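Hypothetical protein Atu2299 (Agrobacterium tumefaciens, PDB 2HLY) is of unknown function but belongs to a family (DUF2026) grouped with the papain-like CA clan of peptidases. Local coordinates at residues A[17-22]-A[197-203]; A[36-40]-A[152-156]; A[56-60]-A[143-149]; A[71-75]-A[86-90]. All coordinates share one frame; numbering follows the deposited sequence.

Interaction 1 (A[17-22]-A[197-203]); sequences YRVINS and PLTGEML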
loop_
_atom_site.group_PDB
_atom_site.type_symbol
_atom_site.label_atom_id
_atom_site.label_comp_id
_atom_site.label_asym_id
_atom_site.label_seq_id
_atom_site.Cartn_x
_atom_site.Cartn_y
_atom_site.Cartn_z
ATOM N N TYR A 17 3.685 -5.808 -3.186
ATOM C CA TYR A 17 2.299 -6.057 -2.824
ATOM C C TYR A 17 2.127 -7.516 -2.386
ATOM O O TYR A 17 1.541 -7.786 -1.334
ATOM C CB TYR A 17 1.313 -5.706 -3.963
ATOM C CG TYR A 17 -0.042 -6.352 -3.730
ATOM C CD1 TYR A 17 -0.985 -5.754 -2.881
ATOM C CD2 TYR A 17 -0.352 -7.592 -4.297
ATOM C CE1 TYR A 17 -2.207 -6.370 -2.625
ATOM C CE2 TYR A 17 -1.585 -8.213 -4.054
ATOM C CZ TYR A 17 -2.495 -7.602 -3.216
ATOM O OH TYR A 17 -3.718 -8.213 -2.945
ATOM N N ARG A 18 2.645 -8.449 -3.189
ATOM C CA ARG A 18 2.454 -9.877 -2.887
ATOM C C ARG A 18 3.052 -10.258 -1.528
ATOM O O ARG A 18 2.398 -10.955 -0.747
ATOM C CB ARG A 18 3.019 -10.746 -4.003
ATOM C CG ARG A 18 2.498 -12.182 -3.947
ATOM C CD ARG A 18 3.111 -13.037 -5.056
ATOM N NE ARG A 18 2.821 -12.546 -6.411
ATOM C CZ ARG A 18 1.699 -12.786 -7.091
ATOM N NH1 ARG A 18 0.721 -13.511 -6.549
ATOM N NH2 ARG A 18 1.551 -12.294 -8.323
ATOM N N VAL A 19 4.257 -9.767 -1.241
ATOM C CA VAL A 19 4.925 -10.048 0.031
ATOM C C VAL A 19 4.085 -9.553 1.207
ATOM O O VAL A 19 3.821 -10.293 2.154
ATOM C CB VAL A 19 6.342 -9.448 0.066
ATOM C CG1 VAL A 19 6.901 -9.426 1.501
ATOM C CG2 VAL A 19 7.245 -10.239 -0.874
ATOM N N ILE A 20 3.665 -8.292 1.142
ATOM C CA ILE A 20 2.937 -7.698 2.256
ATOM C C ILE A 20 1.584 -8.388 2.419
ATOM O O ILE A 20 1.162 -8.714 3.543
ATOM C CB ILE A 20 2.759 -6.176 2.066
ATOM C CG1 ILE A 20 4.126 -5.501 1.923
ATOM C CG2 ILE A 20 1.914 -5.598 3.218
ATOM C CD1 ILE A 20 4.068 -4.040 1.484
ATOM N N ASN A 21 0.909 -8.632 1.295
ATOM C CA ASN A 21 -0.388 -9.306 1.338
ATOM C C ASN A 21 -0.272 -10.681 1.981
ATOM O O ASN A 21 -1.129 -11.101 2.765
ATOM C CB ASN A 21 -0.944 -9.470 -0.066
ATOM C CG ASN A 21 -2.382 -9.903 -0.060
ATOM O OD1 ASN A 21 -3.225 -9.276 0.597
ATOM N ND2 ASN A 21 -2.672 -10.996 -0.760
ATOM N N SER A 22 0.801 -11.382 1.647
ATOM C CA SER A 22 1.017 -12.737 2.152
ATOM C C SER A 22 1.201 -12.751 3.671
ATOM O O SER A 22 0.724 -13.665 4.356
ATOM C CB SER A 22 2.230 -13.362 1.466
ATOM O OG SER A 22 2.035 -13.424 0.059
ATOM N N PRO A 197 3.002 -18.847 2.991
ATOM C CA PRO A 197 3.198 -18.924 1.550
ATOM C C PRO A 197 2.914 -17.606 0.850
ATOM O O PRO A 197 2.119 -16.802 1.339
ATOM C CB PRO A 197 2.127 -19.927 1.118
ATOM C CG PRO A 197 1.024 -19.716 2.075
ATOM C CD PRO A 197 1.642 -19.270 3.381
ATOM N N LEU A 198 3.540 -17.393 -0.300
ATOM C CA LEU A 198 3.138 -16.262 -1.132
ATOM C C LEU A 198 1.719 -16.489 -1.635
ATOM O O LEU A 198 1.376 -17.602 -2.052
ATOM C CB LEU A 198 4.088 -16.114 -2.319
ATOM C CG LEU A 198 5.472 -15.513 -2.068
ATOM C CD1 LEU A 198 6.367 -15.701 -3.302
ATOM C CD2 LEU A 198 5.397 -14.038 -1.663
ATOM N N THR A 199 0.883 -15.457 -1.571
ATOM C CA THR A 199 -0.471 -15.547 -2.129
ATOM C C THR A 199 -0.397 -15.643 -3.667
ATOM O O THR A 199 0.641 -15.353 -4.267
ATOM C CB THR A 199 -1.376 -14.373 -1.667
ATOM O OG1 THR A 199 -0.763 -13.134 -2.024
ATOM C CG2 THR A 199 -1.575 -14.417 -0.139
ATOM N N GLY A 200 -1.498 -16.045 -4.303
ATOM C CA GLY A 200 -1.424 -16.532 -5.685
ATOM C C GLY A 200 -2.207 -15.844 -6.790
ATOM O O GLY A 200 -2.495 -16.467 -7.806
ATOM N N GLU A 201 -2.540 -14.562 -6.625
ATOM C CA GLU A 201 -3.270 -13.832 -7.679
ATOM C C GLU A 201 -2.334 -13.491 -8.842
ATOM O O GLU A 201 -1.154 -13.214 -8.631
ATOM C CB GLU A 201 -3.912 -12.550 -7.116
ATOM C CG GLU A 201 -4.944 -11.859 -8.044
ATOM C CD GLU A 201 -5.558 -10.590 -7.418
ATOM O OE1 GLU A 201 -5.142 -10.207 -6.297
ATOM O OE2 GLU A 201 -6.453 -9.971 -8.040
ATOM N N MET A 202 -2.865 -13.545 -10.062
ATOM C CA MET A 202 -2.166 -13.061 -11.248
ATOM C C MET A 202 -2.388 -11.560 -11.299
ATOM O O MET A 202 -3.527 -11.099 -11.190
ATOM C CB MET A 202 -2.740 -13.725 -12.505
ATOM C CG MET A 202 -1.985 -13.448 -13.778
ATOM S SD MET A 202 -2.502 -14.599 -15.073
ATOM C CE MET A 202 -1.489 -16.025 -14.696
ATOM N N LEU A 203 -1.301 -10.807 -11.480
ATOM C CA LEU A 203 -1.340 -9.345 -11.359
ATOM C C LEU A 203 -0.756 -8.658 -12.575
ATOM O O LEU A 203 0.408 -8.883 -12.921
ATOM C CB LEU A 203 -0.552 -8.919 -10.128
ATOM C CG LEU A 203 -1.141 -9.344 -8.782
ATOM C CD1 LEU A 203 -0.090 -9.189 -7.681
ATOM C CD2 LEU A 203 -2.416 -8.556 -8.464
HETATM O O HOH W 1 -4.052 -10.713 -4.113
HETATM O O HOH W 2 0.118 -16.142 3.082
#

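Interaction 2 (A[36-40]-A[152-156]); sequences MYFST and RFADW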
loop_
_atom_site.group_PDB
_atom_site.type_symbol
_atom_site.label_atom_id
_atom_site.label_comp_id
_atom_site.label_asym_id
_atom_site.label_seq_id
_atom_site.Cartn_x
_atom_site.Cartn_y
_atom_site.Cartn_z
ATOM N N MET A 36 -2.389 0.818 6.397
ATOM C CA MET A 36 -1.284 1.153 7.288
ATOM C C MET A 36 -0.117 0.192 7.125
ATOM O O MET A 36 1.039 0.615 7.161
ATOM C CB MET A 36 -1.777 1.196 8.744
ATOM C CG MET A 36 -2.763 2.334 8.963
ATOM S SD MET A 36 -3.611 2.194 10.556
ATOM C CE MET A 36 -2.252 2.517 11.698
ATOM N N TYR A 37 -0.415 -1.099 6.944
ATOM C CA TYR A 37 0.639 -2.086 6.702
ATOM C C TYR A 37 1.238 -1.945 5.315
ATOM O O TYR A 37 2.455 -2.005 5.157
ATOM C CB TYR A 37 0.107 -3.508 6.873
ATOM C CG TYR A 37 -0.052 -3.933 8.312
ATOM C CD1 TYR A 37 1.032 -4.440 9.026
ATOM C CD2 TYR A 37 -1.282 -3.843 8.957
ATOM C CE1 TYR A 37 0.894 -4.856 10.347
ATOM C CE2 TYR A 37 -1.427 -4.246 10.281
ATOM C CZ TYR A 37 -0.333 -4.750 10.965
ATOM O OH TYR A 37 -0.456 -5.165 12.287
ATOM N N PHE A 38 0.397 -1.806 4.294
ATOM C CA PHE A 38 0.927 -1.644 2.946
ATOM C C PHE A 38 1.835 -0.441 2.857
ATOM O O PHE A 38 2.887 -0.506 2.244
ATOM C CB PHE A 38 -0.201 -1.552 1.900
ATOM C CG PHE A 38 -0.781 -2.896 1.535
ATOM C CD1 PHE A 38 -0.034 -3.805 0.793
ATOM C CD2 PHE A 38 -2.062 -3.248 1.937
ATOM C CE1 PHE A 38 -0.553 -5.061 0.466
ATOM C CE2 PHE A 38 -2.598 -4.501 1.610
ATOM C CZ PHE A 38 -1.837 -5.406 0.876
ATOM N N SER A 39 1.467 0.645 3.522
ATOM C CA SER A 39 2.241 1.883 3.390
ATOM C C SER A 39 3.517 1.902 4.209
ATOM O O SER A 39 4.565 2.357 3.733
ATOM C CB SER A 39 1.370 3.079 3.720
ATOM O OG SER A 39 0.329 3.155 2.767
ATOM N N THR A 40 3.444 1.414 5.442
ATOM C CA THR A 40 4.672 1.350 6.270
ATOM C C THR A 40 5.637 0.251 5.818
ATOM O O THR A 40 6.857 0.491 5.730
ATOM C CB THR A 40 4.378 1.223 7.758
ATOM O OG1 THR A 40 3.621 0.040 7.991
ATOM C CG2 THR A 40 3.600 2.446 8.267
ATOM N N ARG A 152 -3.245 7.302 14.718
ATOM C CA ARG A 152 -3.565 5.963 14.235
ATOM C C ARG A 152 -2.433 4.979 14.509
ATOM O O ARG A 152 -2.678 3.806 14.799
ATOM C CB ARG A 152 -3.866 5.993 12.738
ATOM C CG ARG A 152 -5.164 6.672 12.397
ATOM C CD ARG A 152 -6.185 5.671 12.007
ATOM N NE ARG A 152 -7.474 6.314 11.818
ATOM C CZ ARG A 152 -8.577 5.669 11.476
ATOM N NH1 ARG A 152 -8.544 4.355 11.272
ATOM N NH2 ARG A 152 -9.710 6.349 11.337
ATOM N N PHE A 153 -1.202 5.471 14.414
ATOM C CA PHE A 153 0.003 4.649 14.592
ATOM C C PHE A 153 0.545 4.640 16.022
ATOM O O PHE A 153 1.564 3.988 16.308
ATOM C CB PHE A 153 1.083 5.148 13.638
ATOM C CG PHE A 153 0.889 4.701 12.216
ATOM C CD1 PHE A 153 1.204 3.412 11.838
ATOM C CD2 PHE A 153 0.399 5.580 11.251
ATOM C CE1 PHE A 153 1.025 3.003 10.517
ATOM C CE2 PHE A 153 0.221 5.173 9.920
ATOM C CZ PHE A 153 0.545 3.884 9.564
ATOM N N ALA A 154 -0.144 5.337 16.924
ATOM C CA ALA A 154 0.401 5.619 18.263
ATOM C C ALA A 154 0.830 4.377 19.049
ATOM O O ALA A 154 1.804 4.441 19.806
ATOM C CB ALA A 154 -0.582 6.465 19.083
ATOM N N ASP A 155 0.134 3.261 18.853
ATOM C CA ASP A 155 0.403 2.049 19.648
ATOM C C ASP A 155 1.263 1.029 18.907
ATOM O O ASP A 155 1.579 -0.034 19.454
ATOM C CB ASP A 155 -0.910 1.386 20.092
ATOM C CG ASP A 155 -1.702 2.237 21.082
ATOM O OD1 ASP A 155 -1.080 3.015 21.842
ATOM O OD2 ASP A 155 -2.951 2.130 21.094
ATOM N N TRP A 156 1.635 1.344 17.668
ATOM C CA TRP A 156 2.386 0.393 16.842
ATOM C C TRP A 156 3.763 0.020 17.396
ATOM O O TRP A 156 4.177 -1.138 17.277
ATOM C CB TRP A 156 2.495 0.896 15.401
ATOM C CG TRP A 156 1.329 0.476 14.564
ATOM C CD1 TRP A 156 0.015 0.444 14.943
ATOM C CD2 TRP A 156 1.365 0.019 13.202
ATOM N NE1 TRP A 156 -0.772 -0.002 13.901
ATOM C CE2 TRP A 156 0.035 -0.274 12.824
ATOM C CE3 TRP A 156 2.392 -0.168 12.266
ATOM C CZ2 TRP A 156 -0.295 -0.759 11.545
ATOM C CZ3 TRP A 156 2.062 -0.653 10.998
ATOM C CH2 TRP A 156 0.732 -0.936 10.653
#

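Interaction 3 (A[56-60]-A[143-149]); sequences PKGGL and RSEPEAT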
loop_
_atom_site.group_PDB
_atom_site.type_symbol
_atom_site.label_atom_id
_atom_site.label_comp_id
_atom_site.label_asym_id
_atom_site.label_seq_id
_atom_site.Cartn_x
_atom_site.Cartn_y
_atom_site.Cartn_z
ATOM N N PRO A 56 5.539 7.057 4.829
ATOM C CA PRO A 56 4.105 6.735 4.844
ATOM C C PRO A 56 3.344 7.961 5.304
ATOM O O PRO A 56 3.793 8.656 6.231
ATOM C CB PRO A 56 3.988 5.613 5.874
ATOM C CG PRO A 56 5.218 5.701 6.693
ATOM C CD PRO A 56 6.271 6.462 5.965
ATOM N N LYS A 57 2.221 8.239 4.646
ATOM C CA LYS A 57 1.353 9.357 5.022
ATOM C C LYS A 57 -0.068 8.851 5.008
ATOM O O LYS A 57 -0.355 7.823 4.399
ATOM C CB LYS A 57 1.517 10.505 4.036
ATOM C CG LYS A 57 2.876 11.147 4.145
ATOM C CD LYS A 57 2.876 12.478 3.479
ATOM C CE LYS A 57 4.156 13.205 3.748
ATOM N NZ LYS A 57 4.148 14.442 2.929
ATOM N N GLY A 58 -0.960 9.542 5.706
ATOM C CA GLY A 58 -2.365 9.147 5.718
ATOM C C GLY A 58 -3.279 10.350 5.804
ATOM O O GLY A 58 -2.847 11.443 6.151
ATOM N N GLY A 59 -4.535 10.131 5.437
ATOM C CA GLY A 59 -5.580 11.134 5.588
ATOM C C GLY A 59 -6.699 10.773 4.643
ATOM O O GLY A 59 -7.194 9.637 4.653
ATOM N N LEU A 60 -7.084 11.751 3.831
ATOM C CA LEU A 60 -8.138 11.567 2.831
ATOM C C LEU A 60 -7.486 11.208 1.494
ATOM O O LEU A 60 -6.499 11.832 1.092
ATOM C CB LEU A 60 -8.960 12.861 2.697
ATOM C CG LEU A 60 -10.121 12.822 1.712
ATOM C CD1 LEU A 60 -11.270 13.704 2.201
ATOM C CD2 LEU A 60 -9.672 13.199 0.286
ATOM N N ARG A 143 -5.181 14.348 0.779
ATOM C CA ARG A 143 -4.973 15.349 1.821
ATOM C C ARG A 143 -4.394 14.667 3.035
ATOM O O ARG A 143 -5.097 13.923 3.740
ATOM C CB ARG A 143 -6.251 16.102 2.182
ATOM C CG ARG A 143 -5.978 17.188 3.211
ATOM C CD ARG A 143 -7.201 17.999 3.546
ATOM N NE ARG A 143 -8.217 17.201 4.221
ATOM C CZ ARG A 143 -9.440 16.998 3.736
ATOM N NH1 ARG A 143 -9.799 17.547 2.580
ATOM N NH2 ARG A 143 -10.311 16.256 4.409
ATOM N N SER A 144 -3.113 14.930 3.272
ATOM C CA SER A 144 -2.438 14.433 4.455
ATOM C C SER A 144 -3.068 15.028 5.713
ATOM O O SER A 144 -3.307 16.233 5.783
ATOM C CB SER A 144 -0.942 14.774 4.417
ATOM O OG SER A 144 -0.303 14.248 5.574
ATOM N N GLU A 145 -3.309 14.163 6.695
ATOM C CA GLU A 145 -3.795 14.565 8.013
ATOM C C GLU A 145 -2.795 14.073 9.059
ATOM O O GLU A 145 -2.986 13.010 9.669
ATOM C CB GLU A 145 -5.179 13.987 8.250
ATOM C CG GLU A 145 -6.208 14.547 7.284
ATOM C CD GLU A 145 -6.727 15.920 7.697
ATOM O OE1 GLU A 145 -6.256 16.480 8.726
ATOM O OE2 GLU A 145 -7.621 16.439 6.989
ATOM N N PRO A 146 -1.691 14.825 9.233
ATOM C CA PRO A 146 -0.593 14.293 10.043
ATOM C C PRO A 146 -0.977 13.991 11.493
ATOM O O PRO A 146 -0.464 13.038 12.086
ATOM C CB PRO A 146 0.485 15.387 9.966
ATOM C CG PRO A 146 -0.213 16.617 9.530
ATOM C CD PRO A 146 -1.372 16.149 8.665
ATOM N N GLU A 147 -1.883 14.777 12.059
ATOM C CA GLU A 147 -2.281 14.529 13.448
ATOM C C GLU A 147 -3.041 13.201 13.567
ATOM O O GLU A 147 -2.769 12.374 14.459
ATOM C CB GLU A 147 -3.101 15.707 13.995
ATOM C CG GLU A 147 -2.383 17.060 13.942
ATOM C CD GLU A 147 -2.327 17.713 12.540
ATOM O OE1 GLU A 147 -3.153 17.390 11.651
ATOM O OE2 GLU A 147 -1.435 18.570 12.331
ATOM N N ALA A 148 -3.978 12.977 12.643
ATOM C CA ALA A 148 -4.721 11.724 12.588
ATOM C C ALA A 148 -3.802 10.533 12.323
ATOM O O ALA A 148 -3.946 9.485 12.956
ATOM C CB ALA A 148 -5.817 11.796 11.511
ATOM N N THR A 149 -2.859 10.708 11.401
ATOM C CA THR A 149 -1.911 9.640 11.080
ATOM C C THR A 149 -1.097 9.259 12.307
ATOM O O THR A 149 -0.989 8.068 12.648
ATOM C CB THR A 149 -1.019 10.058 9.916
ATOM O OG1 THR A 149 -1.856 10.326 8.786
ATOM C CG2 THR A 149 -0.022 8.959 9.556
HETATM O O HOH W 3 -0.004 11.966 7.296
#

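Interaction 4 (A[71-75]-A[86-90]); sequences LFADH and ENFHC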
loop_
_atom_site.group_PDB
_atom_site.type_symbol
_atom_site.label_atom_id
_atom_site.label_comp_id
_atom_site.label_asym_id
_atom_site.label_seq_id
_atom_site.Cartn_x
_atom_site.Cartn_y
_atom_site.Cartn_z
ATOM N N LEU A 71 -13.373 6.597 -2.979
ATOM C CA LEU A 71 -13.216 7.725 -2.063
ATOM C C LEU A 71 -13.018 7.251 -0.630
ATOM O O LEU A 71 -13.944 6.707 0.003
ATOM C CB LEU A 71 -14.412 8.699 -2.184
ATOM C CG LEU A 71 -14.416 9.983 -1.342
ATOM C CD1 LEU A 71 -13.132 10.769 -1.473
ATOM C CD2 LEU A 71 -15.613 10.871 -1.715
ATOM N N PHE A 72 -11.797 7.433 -0.135
ATOM C CA PHE A 72 -11.478 7.109 1.244
ATOM C C PHE A 72 -11.717 8.347 2.091
ATOM O O PHE A 72 -10.810 9.148 2.346
ATOM C CB PHE A 72 -10.042 6.612 1.384
ATOM C CG PHE A 72 -9.764 5.329 0.658
ATOM C CD1 PHE A 72 -10.116 4.106 1.216
ATOM C CD2 PHE A 72 -9.103 5.340 -0.556
ATOM C CE1 PHE A 72 -9.837 2.903 0.555
ATOM C CE2 PHE A 72 -8.807 4.125 -1.232
ATOM C CZ PHE A 72 -9.178 2.908 -0.662
ATOM N N ALA A 73 -12.970 8.493 2.509
ATOM C CA ALA A 73 -13.409 9.658 3.274
ATOM C C ALA A 73 -14.722 9.320 3.956
ATOM O O ALA A 73 -15.382 8.346 3.582
ATOM C CB ALA A 73 -13.603 10.847 2.344
ATOM N N ASP A 74 -15.089 10.136 4.945
ATOM C CA ASP A 74 -16.426 10.075 5.536
ATOM C C ASP A 74 -17.302 11.160 4.921
ATOM O O ASP A 74 -16.818 12.238 4.567
ATOM C CB ASP A 74 -16.354 10.286 7.055
ATOM C CG ASP A 74 -15.835 9.066 7.811
ATOM O OD1 ASP A 74 -15.569 8.013 7.185
ATOM O OD2 ASP A 74 -15.699 9.180 9.050
ATOM N N HIS A 75 -18.591 10.872 4.779
ATOM C CA HIS A 75 -19.536 11.893 4.348
ATOM C C HIS A 75 -20.120 12.576 5.581
ATOM O O HIS A 75 -20.515 11.914 6.545
ATOM C CB HIS A 75 -20.651 11.291 3.498
ATOM C CG HIS A 75 -21.488 12.315 2.801
ATOM N ND1 HIS A 75 -22.692 12.761 3.305
ATOM C CD2 HIS A 75 -21.280 13.007 1.656
ATOM C CE1 HIS A 75 -23.195 13.675 2.493
ATOM N NE2 HIS A 75 -22.359 13.840 1.481
ATOM N N GLU A 86 -12.887 3.345 9.510
ATOM C CA GLU A 86 -12.265 2.468 8.528
ATOM C C GLU A 86 -12.068 3.096 7.147
ATOM O O GLU A 86 -11.488 2.452 6.266
ATOM C CB GLU A 86 -13.020 1.131 8.428
ATOM C CG GLU A 86 -12.943 0.319 9.727
ATOM C CD GLU A 86 -13.555 -1.077 9.635
ATOM O OE1 GLU A 86 -13.965 -1.500 8.524
ATOM O OE2 GLU A 86 -13.608 -1.755 10.696
ATOM N N ASN A 87 -12.546 4.332 6.955
ATOM C CA ASN A 87 -12.318 5.055 5.681
ATOM C C ASN A 87 -11.009 5.846 5.626
ATOM O O ASN A 87 -10.678 6.408 4.581
ATOM C CB ASN A 87 -13.482 5.992 5.329
ATOM C CG ASN A 87 -14.742 5.246 4.963
ATOM O OD1 ASN A 87 -14.690 4.170 4.363
ATOM N ND2 ASN A 87 -15.886 5.818 5.312
ATOM N N PHE A 88 -10.299 5.916 6.747
ATOM C CA PHE A 88 -8.948 6.485 6.765
ATOM C C PHE A 88 -8.053 5.664 5.832
ATOM O O PHE A 88 -8.170 4.436 5.771
ATOM C CB PHE A 88 -8.384 6.435 8.176
ATOM C CG PHE A 88 -7.140 7.246 8.350
ATOM C CD1 PHE A 88 -7.239 8.612 8.564
ATOM C CD2 PHE A 88 -5.886 6.648 8.306
ATOM C CE1 PHE A 88 -6.106 9.383 8.731
ATOM C CE2 PHE A 88 -4.734 7.426 8.473
ATOM C CZ PHE A 88 -4.861 8.791 8.672
ATOM N N HIS A 89 -7.167 6.343 5.107
ATOM C CA HIS A 89 -6.302 5.652 4.154
ATOM C C HIS A 89 -4.870 6.173 4.179
ATOM O O HIS A 89 -4.653 7.367 4.375
ATOM C CB HIS A 89 -6.882 5.774 2.747
ATOM C CG HIS A 89 -6.241 4.862 1.752
ATOM N ND1 HIS A 89 -6.449 3.499 1.765
ATOM C CD2 HIS A 89 -5.398 5.109 0.722
ATOM C CE1 HIS A 89 -5.764 2.944 0.777
ATOM N NE2 HIS A 89 -5.121 3.901 0.129
ATOM N N CYS A 90 -3.902 5.265 4.009
ATOM C CA CYS A 90 -2.482 5.625 3.965
ATOM C C CYS A 90 -1.898 5.322 2.601
ATOM O O CYS A 90 -2.370 4.406 1.910
ATOM C CB CYS A 90 -1.691 4.818 4.992
ATOM S SG CYS A 90 -2.132 5.200 6.685
HETATM O O HOH W 4 -13.953 4.166 1.593
HETATM O O HOH W 5 -14.345 6.173 8.558
#

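Interaction 1 (A[17-22]-A[197-203])
R18 and S22 of helix 10-24 bond T199 and E201 of the irregular segment 197-203 and hold it against that helix. The segment leaves strand 193-197 of a two-stranded antiparallel sheet and runs toward the C terminus.

The arginine bonds go to backbone carbonyls. R18 NH1 donates to T199 O at 2.9 Å, from above the carbonyl plane. E201 O is gripped end-on by two nitrogens of R18. NH1 meets E201 O on a lone pair at 2.8 Å, while NH2 comes nearly along the C=O axis. Both carbonyl oxygens lie close to the guanidinium plane, which fixes the rotation of the group. The chain gets there through one bend, at chi3 (-60°).

Hydroxyl and amide bonds follow. T199 N donates to S22 OG at 2.8 Å with an angle of 161°. S22 OG in turn donates to R18 O at 2.6 Å. The helical N-H of S22 reaches R18 O from the other face of the carbonyl plane. N21 ND2 donates to T199 OG1 at 3.1 Å, close to its own amide plane.

The apolar contacts are fewer. L203 CD1 sits over one face of the R18 guanidinium, 3.6 Å from NH2, and also meets the Y17 ring. L198 CD2 lies against R18 CG and V19 CG2. W172 of helix 160-172 packs on V19, S22 and L198.

Two waters complete the contact. One bridges Y17 OH and E201 OE1. The other donates to both S22 O and P197 O, 2.7 Å from the proline oxygen.

Interaction 2 (A[36-40]-A[152-156])
M36 reaches from helix 31-50 into segment 152-156 and lays its terminal methyl on the F153 ring. CE sits 3.5 Å from the ring centroid and 13° off the normal, a CH-pi contact over the face. The sulfur is above the same ring but further off, with SD 4.8 Å from the F153 centroid. M36 CG stands beside the backbone N, and chi2 is nearly extended. The bend comes at chi3 (69°), which turns CE over the ring. CE also touches R152 O and W156 NE1, and M36 CB packs on W156 CZ2.

W156 lies between F153 and Y37. Its CH2 stands over the centre of the Y37 ring, 3.7 Å above the plane. The two ring planes are inclined at 42° to each other. F153 CD1 lies over one face of W156, away from its middle.

T40 fills the next turn of the helix. Its OG1 donates to M36 O at 2.8 Å, so that carbonyl takes this bond as well as the helical N-H of T40. With OG1 held there, CG2 is directed at F153, 3.5 Å from CE1. T40 OG1 also lies 3.5 Å from W156 CZ3.

No hydrogen bond crosses the contact. R152 turns its guanidinium elsewhere, and its NH2 bonds G85 O. F153 also touches C90 of strand 89-94, and W156 touches I162. The contact is an aromatic cluster with a Met-aromatic pair, packing the connection between helices 146-152 and 160-172 onto helix 31-50.

Interaction 3 (A[56-60]-A[143-149])
L60 and R143 form an antiparallel hydrogen-bonded pair. L60 N donates to R143 O at 2.9 Å, and R143 N donates back to L60 O. G59 and S144 are the next, non-hydrogen-bonded pair, where the G59 CA-H points to R143 O at 3.4 Å. The chain turns a corner at G59, whose phi is 159°. Beyond the corner one more backbone bond follows. E145 N donates to G58 O at 2.8 Å, almost straight at 178° and in the carbonyl plane. E145 is the N-cap residue of helix 146-152, so strand pairing passes directly into the helix start. T149 N then bonds E145 O in the first turn.

The side chains add to both ends. L60 and R143 share one face of the sheet, and L60 CB lies over a face of the R143 guanidinium. L60 CD1 comes within 3.5 Å of R143 NH2. R143 bends at chi3 and sends NE to E145 OE2, a salt bridge of 2.9 Å. The donor meets the anti side of that oxygen, tilted out of the carboxylate plane. T82 OG1 bonds both R143 NH2 and E145 OE2, tying the pair to a loop.

At the other end, T149 OG1 lies 3.0 Å from G58 O. A water accepts from G58 N and hydrogen-bonds to S144 OG and T149 OG1. K57 leads its amine away to a salt bridge with E93.

The chemistry implies a join carried mainly by the backbone. The charges of R143 and E145 are paired with each other, which probably keeps the guanidinium steady over L60.

Interaction 4 (A[71-75]-A[86-90])
D74 OD1 takes two donors, the side-chain amide of N87 and a water. N87 ND2 meets D74 OD1 almost head-on at 2.9 Å, with an angle of 161°. The contact joins two antiparallel sheets. The water donates to D74 OD1 at 2.6 Å and accepts from N87 N. The amide and carboxylate planes are steeply turned against each other. D74 OD2 accepts from A84 N.

F72 lies on strand 68-72, an edge strand of the three-stranded sheet, and H89 begins strand 89-94 of the four-stranded one. Their rings form a face-to-face stack, with centroids 3.8 Å apart and planes at 10°. H89 CG is anti to the backbone N (chi1 -167°), which lays the imidazole over F72. N87 O lies 3.3 Å from F72 CB, near the plane of the ring at its edge. F106 packs on F72 too.

H89 NE2 is hydrogen-bonded to D100 OD2, and S35 of helix 31-50 touches H89. The order S35, H89, D100 along the chain is reminiscent of the Cys-His-Asn/Asp order of papain-like peptidases, with serine at the nucleophile's place; no catalytic role is established. The stack centres on H89 ND1, which sits 3.5 Å above the middle of the F72 ring.

In the fold
The four contacts enclose one another along the chain. Interaction 1 is outermost, joining residues near both termini, then come interactions 2, 3 and 4, the innermost. Interactions 3 and 4 have centres about 11 Å apart and reach the same four-stranded sheet, through its neighbouring strands 54-58 and 89-94. A probable hydrogen bond from G59 N to H89 O links them directly. Interaction 2 touches both, through P56 and C90. Interaction 1 lies on the opposite side of the chain's centre from 3 and 4, but meets interaction 2 where Y17 packs on F38. Helices 10-24 and 31-50 thus connect the C-terminal segment to the sheets in one compact unit.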